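Long-range contact in thiosulfate sulfurtransferase TUM1 (Saccharomyces cerevisiae, PDB 3UTN), which transfers persulfide sulfur from NFS1 to UBA4 in the pathway that 2-thiolates the wobble uridine of tRNAs: residues A[115-120]-A[141-146]. Residues are numbered along the deposited sequence; the frame is centred on the assembly and turned at random.
Sequences ILVVYD and KVYLLN. With DMS (dimethyl sulfoxide), chain B.
Ile115, first in strand 115-119, touches two residues of strand 141-145, its parallel neighbour; with helix 127-136 the pair makes a beta-alpha-beta unit in the sheet of the first rhodanese domain, the one without the catalytic cysteine. CG1 of Ile115 lies against the methylenes of Lys141, whose chain folds over in its last two torsions (-67° and -61°) and ends in a salt bridge with Asp113. The other branch, CG2, is set anti to the backbone N and reaches the edge of the Tyr143 ring, 3.3 Å from CD2 of that tyrosine. One face of this ring carries methyl C2 of a dimethyl sulfoxide, probably from the crystallisation liquor; the O of the dimethyl sulfoxide accepts a hydrogen bond from Val142 N at 2.7 Å. Leu116 uses both backbone polar atoms: its N gives to Lys141 O at 2.8 Å, and its O accepts the N-H of Tyr143, so that two bonds tie Leu116 to the neighbouring strand. Val117 turns back to the face of Ile115, with CG2 against Tyr143 CB and CG1 3.8 Å from Leu145 CB, a layer that helix 32-41 covers through Leu38 and Phe35. Val118 lies on the opposite face, which helix 127-136 covers with Cys130 and Leu134; there Val118 CG2 meets Val142 CG1 at 4.0 Å and Val118 CB meets CD1 of Leu144. The backbone N of Val118 donates to Tyr143 O. At Tyr119 the OH is hydrogen-bonded to Ser76 and Ile73, and it is the CB of Tyr119 that rests 3.7 Å from Leu145 CB.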
loop_
_atom_site.group_PDB
_atom_site.type_symbol
_atom_site.label_atom_id
_atom_site.label_comp_id
_atom_site.label_asym_id
_atom_site.label_seq_id
_atom_site.Cartn_x
_atom_site.Cartn_y
_atom_site.Cartn_z
ATOM N N ILE A 115 5.305 11.907 -13.372
ATOM C CA ILE A 115 4.691 12.038 -12.076
ATOM C C ILE A 115 3.609 10.969 -12.061
ATOM O O ILE A 115 2.653 11.021 -12.831
ATOM C CB ILE A 115 4.074 13.420 -11.876
ATOM C CG1 ILE A 115 5.166 14.487 -11.837
ATOM C CG2 ILE A 115 3.255 13.429 -10.602
ATOM C CD1 ILE A 115 4.638 15.904 -11.841
ATOM N N LEU A 116 3.793 9.975 -11.212
ATOM C CA LEU A 116 2.813 8.929 -11.116
ATOM C C LEU A 116 1.872 9.298 -10.018
ATOM O O LEU A 116 2.278 9.621 -8.910
ATOM C CB LEU A 116 3.460 7.576 -10.858
ATOM C CG LEU A 116 4.420 7.159 -11.971
ATOM C CD1 LEU A 116 5.078 5.845 -11.606
ATOM C CD2 LEU A 116 3.724 7.058 -13.319
ATOM N N VAL A 117 0.601 9.312 -10.347
ATOM C CA VAL A 117 -0.376 9.614 -9.347
ATOM C C VAL A 117 -1.223 8.384 -9.200
ATOM O O VAL A 117 -2.050 8.062 -10.039
ATOM C CB VAL A 117 -1.200 10.857 -9.676
ATOM C CG1 VAL A 117 -2.221 11.072 -8.576
ATOM C CG2 VAL A 117 -0.282 12.069 -9.812
ATOM N N VAL A 118 -0.991 7.691 -8.106
ATOM C CA VAL A 118 -1.579 6.407 -7.929
ATOM C C VAL A 118 -2.917 6.584 -7.278
ATOM O O VAL A 118 -3.091 7.403 -6.387
ATOM C CB VAL A 118 -0.707 5.520 -7.052
ATOM C CG1 VAL A 118 -1.335 4.147 -6.953
ATOM C CG2 VAL A 118 0.682 5.431 -7.652
ATOM N N TYR A 119 -3.866 5.800 -7.736
ATOM C CA TYR A 119 -5.137 5.776 -7.090
ATOM C C TYR A 119 -5.667 4.388 -7.268
ATOM O O TYR A 119 -5.091 3.572 -7.982
ATOM C CB TYR A 119 -6.066 6.805 -7.716
ATOM C CG TYR A 119 -6.380 6.579 -9.170
ATOM C CD1 TYR A 119 -5.489 6.966 -10.172
ATOM C CD2 TYR A 119 -7.572 5.983 -9.545
ATOM C CE1 TYR A 119 -5.790 6.763 -11.505
ATOM C CE2 TYR A 119 -7.887 5.789 -10.869
ATOM C CZ TYR A 119 -6.997 6.180 -11.840
ATOM O OH TYR A 119 -7.326 5.975 -13.145
ATOM N N ASP A 120 -6.760 4.116 -6.591
ATOM C CA ASP A 120 -7.471 2.895 -6.837
ATOM C C ASP A 120 -8.934 3.210 -6.670
ATOM O O ASP A 120 -9.287 4.282 -6.174
ATOM C CB ASP A 120 -6.982 1.779 -5.910
ATOM C CG ASP A 120 -7.196 2.080 -4.452
ATOM O OD1 ASP A 120 -8.130 2.827 -4.105
ATOM O OD2 ASP A 120 -6.435 1.541 -3.635
ATOM N N LYS A 141 8.869 10.673 -8.879
ATOM C CA LYS A 141 7.702 11.448 -8.519
ATOM C C LYS A 141 6.492 10.559 -8.492
ATOM O O LYS A 141 5.990 10.112 -9.523
ATOM C CB LYS A 141 7.528 12.633 -9.464
ATOM C CG LYS A 141 8.695 13.616 -9.395
ATOM C CD LYS A 141 8.668 14.618 -10.539
ATOM C CE LYS A 141 8.908 13.960 -11.888
ATOM N NZ LYS A 141 10.225 13.270 -12.013
ATOM N N VAL A 142 6.044 10.286 -7.280
ATOM C CA VAL A 142 4.939 9.403 -7.088
ATOM C C VAL A 142 4.011 10.060 -6.107
ATOM O O VAL A 142 4.410 10.508 -5.030
ATOM C CB VAL A 142 5.357 8.027 -6.549
ATOM C CG1 VAL A 142 4.146 7.107 -6.484
ATOM C CG2 VAL A 142 6.434 7.412 -7.427
ATOM N N TYR A 143 2.761 10.117 -6.506
ATOM C CA TYR A 143 1.748 10.599 -5.630
ATOM C C TYR A 143 0.757 9.512 -5.446
ATOM O O TYR A 143 0.557 8.668 -6.318
ATOM C CB TYR A 143 1.086 11.822 -6.218
ATOM C CG TYR A 143 2.008 13.001 -6.248
ATOM C CD1 TYR A 143 2.099 13.859 -5.161
ATOM C CD2 TYR A 143 2.804 13.249 -7.359
ATOM C CE1 TYR A 143 2.947 14.950 -5.181
ATOM C CE2 TYR A 143 3.654 14.338 -7.390
ATOM C CZ TYR A 143 3.718 15.183 -6.299
ATOM O OH TYR A 143 4.570 16.256 -6.330
ATOM N N LEU A 144 0.160 9.520 -4.276
ATOM C CA LEU A 144 -0.932 8.659 -4.016
ATOM C C LEU A 144 -2.092 9.596 -3.997
ATOM O O LEU A 144 -2.180 10.462 -3.131
ATOM C CB LEU A 144 -0.768 7.999 -2.663
ATOM C CG LEU A 144 -1.936 7.109 -2.288
ATOM C CD1 LEU A 144 -2.070 6.026 -3.341
ATOM C CD2 LEU A 144 -1.700 6.529 -0.912
ATOM N N LEU A 145 -2.965 9.452 -4.982
ATOM C CA LEU A 145 -4.143 10.267 -5.000
ATOM C C LEU A 145 -4.921 9.905 -3.770
ATOM O O LEU A 145 -5.147 8.730 -3.482
ATOM C CB LEU A 145 -4.981 10.032 -6.244
ATOM C CG LEU A 145 -6.237 10.904 -6.279
ATOM C CD1 LEU A 145 -5.883 12.363 -6.508
ATOM C CD2 LEU A 145 -7.152 10.397 -7.362
ATOM N N ASN A 146 -5.318 10.926 -3.035
ATOM C CA ASN A 146 -6.056 10.707 -1.833
ATOM C C ASN A 146 -7.443 11.341 -1.867
ATOM O O ASN A 146 -7.627 12.459 -1.427
ATOM C CB ASN A 146 -5.276 11.204 -0.630
ATOM C CG ASN A 146 -5.941 10.826 0.654
ATOM O OD1 ASN A 146 -6.557 9.763 0.747
ATOM N ND2 ASN A 146 -5.852 11.700 1.651
HETATM S S DMS B . 6.977 12.097 -4.178
HETATM O O DMS B . 7.534 11.248 -5.248
HETATM C C1 DMS B . 8.244 13.046 -3.527
HETATM C C2 DMS B . 6.089 13.348 -4.906
#